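Local coordinates for uncharacterized protein (Cytophaga hutchinsonii, PDB 3OMT), which is of unknown function but, as a putative Xre-family antitoxin with a helix-turn-helix fold, probably binds DNA and represses transcription of its own toxin-antitoxin genes, at residues D55-L60 against R65-S70; E29-N34 against S39-N44. All blocks are in the same frame, centred on the assembly; numbering follows the deposited sequence. Where two conformers were deposited one is given.

Contact 1 (D55-L60 against R65-S70); sequences DIAEAL and RELIVS
Leu67 packs against Ile56, Ala57 and Leu60 where the chain after helix 50-60 turns back onto that helix, within the all-helical fold of a helix-turn-helix protein of the Xre family. The shape is a single bump in a shallow hollow. Residues 56, 57 and 60 lie on one side of the helix, and the small Ala57 makes the floor: its CB meets Leu67 CD1 at 3.8 Å, and the CA atoms of Ala57 and Leu67 come within 7.3 Å. Ile56 raises one wall. Its CG2 branch stands anti to the backbone N and touches Leu67 CD1 at 3.7 Å, whereas CG1 and CD1 run off in another direction. Leu60 forms a looser wall, its CD1 lying 4.4 Å from Leu67 CD2. The two methyls of Leu67 are thus divided between neighbours, a task that suits a branched, flexible leucine, while the beta-branched Ile56 can offer a methyl close to the helix. No hydrogen bond crosses between the segments; the side chains that meet are all apolar, and all four residues are buried. Val16 of helix 13-20 and Leu53 add to the surroundings of Leu67, whose backbone is hydrogen-bonded to Arg12. Just beyond the pocket lies the subunit interface, where Arg65 NH2 bonds to Ile68 O of the second subunit and Ile68 packs on Phe54 of that chain. At the bottom of the hollow, the CD1 methyl of Leu67 reaches past the alanine side chain to the helix backbone itself, 3.7 Å from Ala57 N.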
loop_
_atom_site.group_PDB
_atom_site.type_symbol
_atom_site.label_atom_id
_atom_site.label_comp_id
_atom_site.label_asym_id
_atom_site.label_seq_id
_atom_site.Cartn_x
_atom_site.Cartn_y
_atom_site.Cartn_z
ATOM N N ASP A 55 -2.868 -0.747 -9.946
ATOM C CA ASP A 55 -3.511 -1.452 -11.077
ATOM C C ASP A 55 -4.936 -1.901 -10.714
ATOM O O ASP A 55 -5.851 -1.717 -11.488
ATOM C CB ASP A 55 -2.687 -2.664 -11.479
ATOM C CG ASP A 55 -1.423 -2.312 -12.232
ATOM O OD1 ASP A 55 -1.250 -1.156 -12.699
ATOM O OD2 ASP A 55 -0.592 -3.239 -12.365
ATOM N N ILE A 56 -5.110 -2.441 -9.499
ATOM C CA ILE A 56 -6.416 -2.835 -8.986
ATOM C C ILE A 56 -7.337 -1.613 -8.916
ATOM O O ILE A 56 -8.507 -1.676 -9.328
ATOM C CB ILE A 56 -6.326 -3.514 -7.628
ATOM C CG1 ILE A 56 -5.491 -4.832 -7.686
ATOM C CG2 ILE A 56 -7.714 -3.758 -7.055
ATOM C CD1 ILE A 56 -5.018 -5.359 -6.321
ATOM N N ALA A 57 -6.822 -0.507 -8.375
ATOM C CA ALA A 57 -7.596 0.713 -8.151
ATOM C C ALA A 57 -8.045 1.269 -9.504
ATOM O O ALA A 57 -9.171 1.715 -9.675
ATOM C CB ALA A 57 -6.755 1.713 -7.428
ATOM N N GLU A 58 -7.151 1.222 -10.486
ATOM C CA GLU A 58 -7.486 1.698 -11.814
ATOM C C GLU A 58 -8.609 0.825 -12.453
ATOM O O GLU A 58 -9.580 1.362 -13.033
ATOM C CB GLU A 58 -6.223 1.726 -12.675
ATOM C CG GLU A 58 -6.509 2.114 -14.125
ATOM C CD GLU A 58 -5.272 1.928 -15.014
ATOM O OE1 GLU A 58 -4.516 0.931 -14.848
ATOM O OE2 GLU A 58 -5.087 2.755 -15.917
ATOM N N ALA A 59 -8.500 -0.484 -12.318
ATOM C CA ALA A 59 -9.491 -1.437 -12.827
ATOM C C ALA A 59 -10.863 -1.206 -12.219
ATOM O O ALA A 59 -11.887 -1.231 -12.931
ATOM C CB ALA A 59 -9.025 -2.893 -12.611
ATOM N N LEU A 60 -10.874 -0.962 -10.916
ATOM C CA LEU A 60 -12.110 -0.733 -10.165
ATOM C C LEU A 60 -12.624 0.682 -10.201
ATOM O O LEU A 60 -13.755 0.951 -9.733
ATOM C CB LEU A 60 -11.945 -1.165 -8.720
ATOM C CG LEU A 60 -11.893 -2.661 -8.536
ATOM C CD1 LEU A 60 -11.399 -3.061 -7.186
ATOM C CD2 LEU A 60 -13.262 -3.351 -8.833
ATOM N N ARG A 65 -6.242 4.518 -2.292
ATOM C CA ARG A 65 -6.248 4.587 -0.817
ATOM C C ARG A 65 -7.398 3.773 -0.212
ATOM O O ARG A 65 -7.282 3.270 0.949
ATOM C CB ARG A 65 -6.344 6.017 -0.354
ATOM C CG ARG A 65 -5.066 6.816 -0.573
ATOM C CD ARG A 65 -5.194 8.231 -0.109
ATOM N NE ARG A 65 -3.899 8.915 -0.228
ATOM C CZ ARG A 65 -3.695 10.182 0.165
ATOM N NH1 ARG A 65 -4.704 10.940 0.626
ATOM N NH2 ARG A 65 -2.485 10.689 0.083
ATOM N N GLU A 66 -8.514 3.649 -0.944
ATOM C CA GLU A 66 -9.663 2.920 -0.425
ATOM C C GLU A 66 -9.431 1.400 -0.350
ATOM O O GLU A 66 -10.190 0.707 0.304
ATOM C CB GLU A 66 -10.922 3.214 -1.286
ATOM C CG GLU A 66 -11.320 4.662 -1.178
ATOM C CD GLU A 66 -12.569 4.986 -1.952
ATOM O OE1 GLU A 66 -13.327 4.046 -2.286
ATOM O OE2 GLU A 66 -12.795 6.200 -2.205
ATOM N N LEU A 67 -8.394 0.885 -1.031
ATOM C CA LEU A 67 -8.113 -0.548 -1.012
ATOM C C LEU A 67 -7.412 -0.963 0.263
ATOM O O LEU A 67 -7.296 -2.137 0.518
ATOM C CB LEU A 67 -7.255 -0.924 -2.193
ATOM C CG LEU A 67 -7.871 -0.750 -3.594
ATOM C CD1 LEU A 67 -6.865 -1.016 -4.735
ATOM C CD2 LEU A 67 -9.180 -1.557 -3.712
ATOM N N ILE A 68 -6.906 0.004 1.032
ATOM C CA ILE A 68 -6.110 -0.227 2.253
ATOM C C ILE A 68 -6.986 0.144 3.452
ATOM O O ILE A 68 -7.706 1.145 3.388
ATOM C CB ILE A 68 -4.822 0.671 2.207
ATOM C CG1 ILE A 68 -4.061 0.384 0.911
ATOM C CG2 ILE A 68 -3.955 0.473 3.474
ATOM C CD1 ILE A 68 -3.818 -1.073 0.747
ATOM N N VAL A 69 -6.917 -0.607 4.542
ATOM C CA VAL A 69 -7.684 -0.209 5.728
ATOM C C VAL A 69 -7.018 1.037 6.348
ATOM O O VAL A 69 -5.788 1.190 6.339
ATOM C CB VAL A 69 -7.834 -1.332 6.769
ATOM C CG1 VAL A 69 -8.626 -2.514 6.160
ATOM C CG2 VAL A 69 -6.455 -1.861 7.319
ATOM N N SER A 70 -7.860 1.950 6.823
ATOM C CA SER A 70 -7.392 3.117 7.552
ATOM C C SER A 70 -6.748 2.781 8.897
ATOM O O SER A 70 -7.177 1.861 9.610
ATOM C CB SER A 70 -8.584 4.059 7.756
ATOM O OG SER A 70 -8.150 5.167 8.487
#

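Contact 2 (E29-N34 against S39-N44)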
loop_
_atom_site.group_PDB
_atom_site.type_symbol
_atom_site.label_atom_id
_atom_site.label_comp_id
_atom_site.label_asym_id
_atom_site.label_seq_id
_atom_site.Cartn_x
_atom_site.Cartn_y
_atom_site.Cartn_z
ATOM N N GLU A 29 -9.399 -12.084 -14.192
ATOM C CA GLU A 29 -9.345 -11.972 -15.640
ATOM C C GLU A 29 -8.865 -10.586 -16.063
ATOM O O GLU A 29 -8.027 -10.446 -16.953
ATOM C CB GLU A 29 -10.713 -12.310 -16.223
ATOM C CG GLU A 29 -11.076 -13.729 -16.037
ATOM C CD GLU A 29 -12.303 -14.126 -16.875
ATOM O OE1 GLU A 29 -13.111 -13.234 -17.221
ATOM O OE2 GLU A 29 -12.456 -15.331 -17.163
ATOM N N THR A 30 -9.412 -9.539 -15.454
ATOM C CA THR A 30 -9.126 -8.172 -15.871
ATOM C C THR A 30 -7.636 -7.864 -15.761
ATOM O O THR A 30 -7.049 -7.214 -16.641
ATOM C CB THR A 30 -9.976 -7.162 -15.053
ATOM O OG1 THR A 30 -11.355 -7.419 -15.359
ATOM C CG2 THR A 30 -9.647 -5.716 -15.414
ATOM N N LEU A 31 -7.029 -8.317 -14.677
ATOM C CA LEU A 31 -5.603 -8.063 -14.434
ATOM C C LEU A 31 -4.689 -9.145 -14.991
ATOM O O LEU A 31 -3.486 -9.066 -14.796
ATOM C CB LEU A 31 -5.313 -7.862 -12.915
ATOM C CG LEU A 31 -6.005 -6.678 -12.261
ATOM C CD1 LEU A 31 -5.585 -6.584 -10.779
ATOM C CD2 LEU A 31 -5.680 -5.389 -13.020
ATOM N N ASP A 32 -5.231 -10.156 -15.687
ATOM C CA ASP A 32 -4.420 -11.232 -16.291
ATOM C C ASP A 32 -3.584 -11.915 -15.197
ATOM O O ASP A 32 -2.394 -12.090 -15.348
ATOM C CB ASP A 32 -3.567 -10.643 -17.417
ATOM C CG ASP A 32 -2.877 -11.685 -18.273
ATOM O OD1 ASP A 32 -3.354 -12.847 -18.341
ATOM O OD2 ASP A 32 -1.852 -11.297 -18.922
ATOM N N LYS A 33 -4.232 -12.235 -14.068
ATOM C CA LYS A 33 -3.573 -12.825 -12.914
ATOM C C LYS A 33 -4.003 -14.297 -12.756
ATOM O O LYS A 33 -4.870 -14.803 -13.454
ATOM C CB LYS A 33 -3.914 -12.048 -11.615
ATOM C CG LYS A 33 -3.346 -10.652 -11.531
ATOM C CD LYS A 33 -1.857 -10.687 -11.308
ATOM C CE LYS A 33 -1.235 -9.312 -11.304
ATOM N NZ LYS A 33 0.263 -9.432 -11.303
ATOM N N ASN A 34 -3.363 -14.981 -11.836
ATOM C CA ASN A 34 -3.743 -16.338 -11.454
ATOM C C ASN A 34 -4.821 -16.270 -10.371
ATOM O O ASN A 34 -4.847 -15.340 -9.557
ATOM C CB ASN A 34 -2.545 -17.122 -10.953
ATOM C CG ASN A 34 -1.442 -17.217 -12.000
ATOM O OD1 ASN A 34 -1.667 -16.947 -13.212
ATOM N ND2 ASN A 34 -0.239 -17.579 -11.548
ATOM N N SER A 39 -7.323 -14.618 -4.874
ATOM C CA SER A 39 -8.023 -15.131 -3.719
ATOM C C SER A 39 -7.316 -14.788 -2.400
ATOM O O SER A 39 -7.972 -14.385 -1.418
ATOM C CB SER A 39 -8.184 -16.654 -3.836
ATOM O OG SER A 39 -8.940 -17.132 -2.735
ATOM N N LYS A 40 -5.998 -14.942 -2.383
ATOM C CA LYS A 40 -5.214 -14.727 -1.179
ATOM C C LYS A 40 -5.130 -13.230 -0.856
ATOM O O LYS A 40 -5.003 -12.847 0.309
ATOM C CB LYS A 40 -3.832 -15.355 -1.351
ATOM C CG LYS A 40 -3.972 -16.861 -1.262
ATOM C CD LYS A 40 -2.668 -17.583 -1.159
ATOM C CE LYS A 40 -2.899 -19.091 -1.087
ATOM N NZ LYS A 40 -3.695 -19.534 0.105
ATOM N N TRP A 41 -5.206 -12.379 -1.877
ATOM C CA TRP A 41 -5.324 -10.953 -1.559
ATOM C C TRP A 41 -6.630 -10.738 -0.747
ATOM O O TRP A 41 -6.665 -10.043 0.285
ATOM C CB TRP A 41 -5.427 -10.075 -2.798
ATOM C CG TRP A 41 -4.263 -10.053 -3.707
ATOM C CD1 TRP A 41 -2.966 -10.394 -3.427
ATOM C CD2 TRP A 41 -4.287 -9.643 -5.072
ATOM N NE1 TRP A 41 -2.179 -10.211 -4.551
ATOM C CE2 TRP A 41 -2.967 -9.772 -5.573
ATOM C CE3 TRP A 41 -5.306 -9.195 -5.937
ATOM C CZ2 TRP A 41 -2.631 -9.475 -6.898
ATOM C CZ3 TRP A 41 -4.941 -8.881 -7.278
ATOM C CH2 TRP A 41 -3.614 -9.025 -7.723
ATOM N N CYS A 42 -7.726 -11.277 -1.260
ATOM C CA CYS A 42 -9.026 -10.985 -0.681
ATOM C C CYS A 42 -9.170 -11.511 0.749
ATOM O O CYS A 42 -9.830 -10.882 1.593
ATOM C CB CYS A 42 -10.142 -11.546 -1.580
ATOM S SG CYS A 42 -10.316 -10.569 -3.089
ATOM N N THR A 43 -8.504 -12.615 1.050
ATOM C CA THR A 43 -8.515 -13.141 2.411
ATOM C C THR A 43 -7.406 -12.580 3.320
ATOM O O THR A 43 -7.246 -13.023 4.480
ATOM C CB THR A 43 -8.476 -14.670 2.427
ATOM O OG1 THR A 43 -7.334 -15.116 1.709
ATOM C CG2 THR A 43 -9.711 -15.256 1.775
ATOM N N ASN A 44 -6.645 -11.606 2.826
ATOM C CA ASN A 44 -5.551 -11.003 3.557
ATOM C C ASN A 44 -4.482 -12.012 3.942
ATOM O O ASN A 44 -3.749 -11.821 4.915
ATOM C CB ASN A 44 -6.058 -10.206 4.789
ATOM C CG ASN A 44 -6.387 -8.766 4.440
ATOM O OD1 ASN A 44 -5.479 -7.940 4.341
ATOM N ND2 ASN A 44 -7.695 -8.471 4.203
#
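With CG anti to its carbonyl carbon (chi1 -64°), Trp41 sends its indole from helix 35-42 toward the turn that follows helix 24-30, and there Lys33 and Leu31 meet the far end of the six-membered ring. A similar first torsion in Lys33 (chi1 -68°) brings its CG to the ring, 4.1 Å from Trp41 CH2 and approaching obliquely. The lysine chain then bends at chi2, and the two side chains cross at about a right angle. Leu31 comes in at the ring edge, near the ring plane, with CD1 4.2 Å from Trp41 CZ3. Each residue type fits its place: the long, flat indole reaches from helix 35-42 to the turn after helix 24-30, the leucine supplies a methyl on the inner side, and the lysine offers a single methylene, CG, while standing at the exposed margin. Asp32 takes a positive phi (57°) in a Schellman motif that ends the first helix, its N bonded to Glu29 O at 3.1 Å, and Asn34 already holds the N-cap position of the next. Helices 24-30 and 35-42 with this turn form the helix-turn-helix unit, whose second helix in relatives typically reads DNA. Beneath the unit, Thr52 of helix 50-60 and Leu13 of helix 13-20 pack against Trp41 of helix 35-42, while Thr30 of helix 24-30 rests on Ala59 of helix 50-60.

Contact 1 joins helix 50-60 to the loop after it and is wholly buried; contact 2 joins the end of helix 24-30 and its turn to helix 35-42, running from a buried tryptophan out to an exposed lysine. Neither has a hydrogen bond across its segments, yet their chemistry differs: aliphatic methyls in a hollow in contact 1, the end of an aromatic ring meeting a leucine methyl and a lysine methylene in contact 2. The first lies next to the subunit interface; the second is not touched by the other subunit. Their centres are 13 Å apart, but Ile56 joins them: its CG1 touches Leu31 CD1 at 3.6 Å and its CD1 touches Trp41 CZ3 at 3.7 Å.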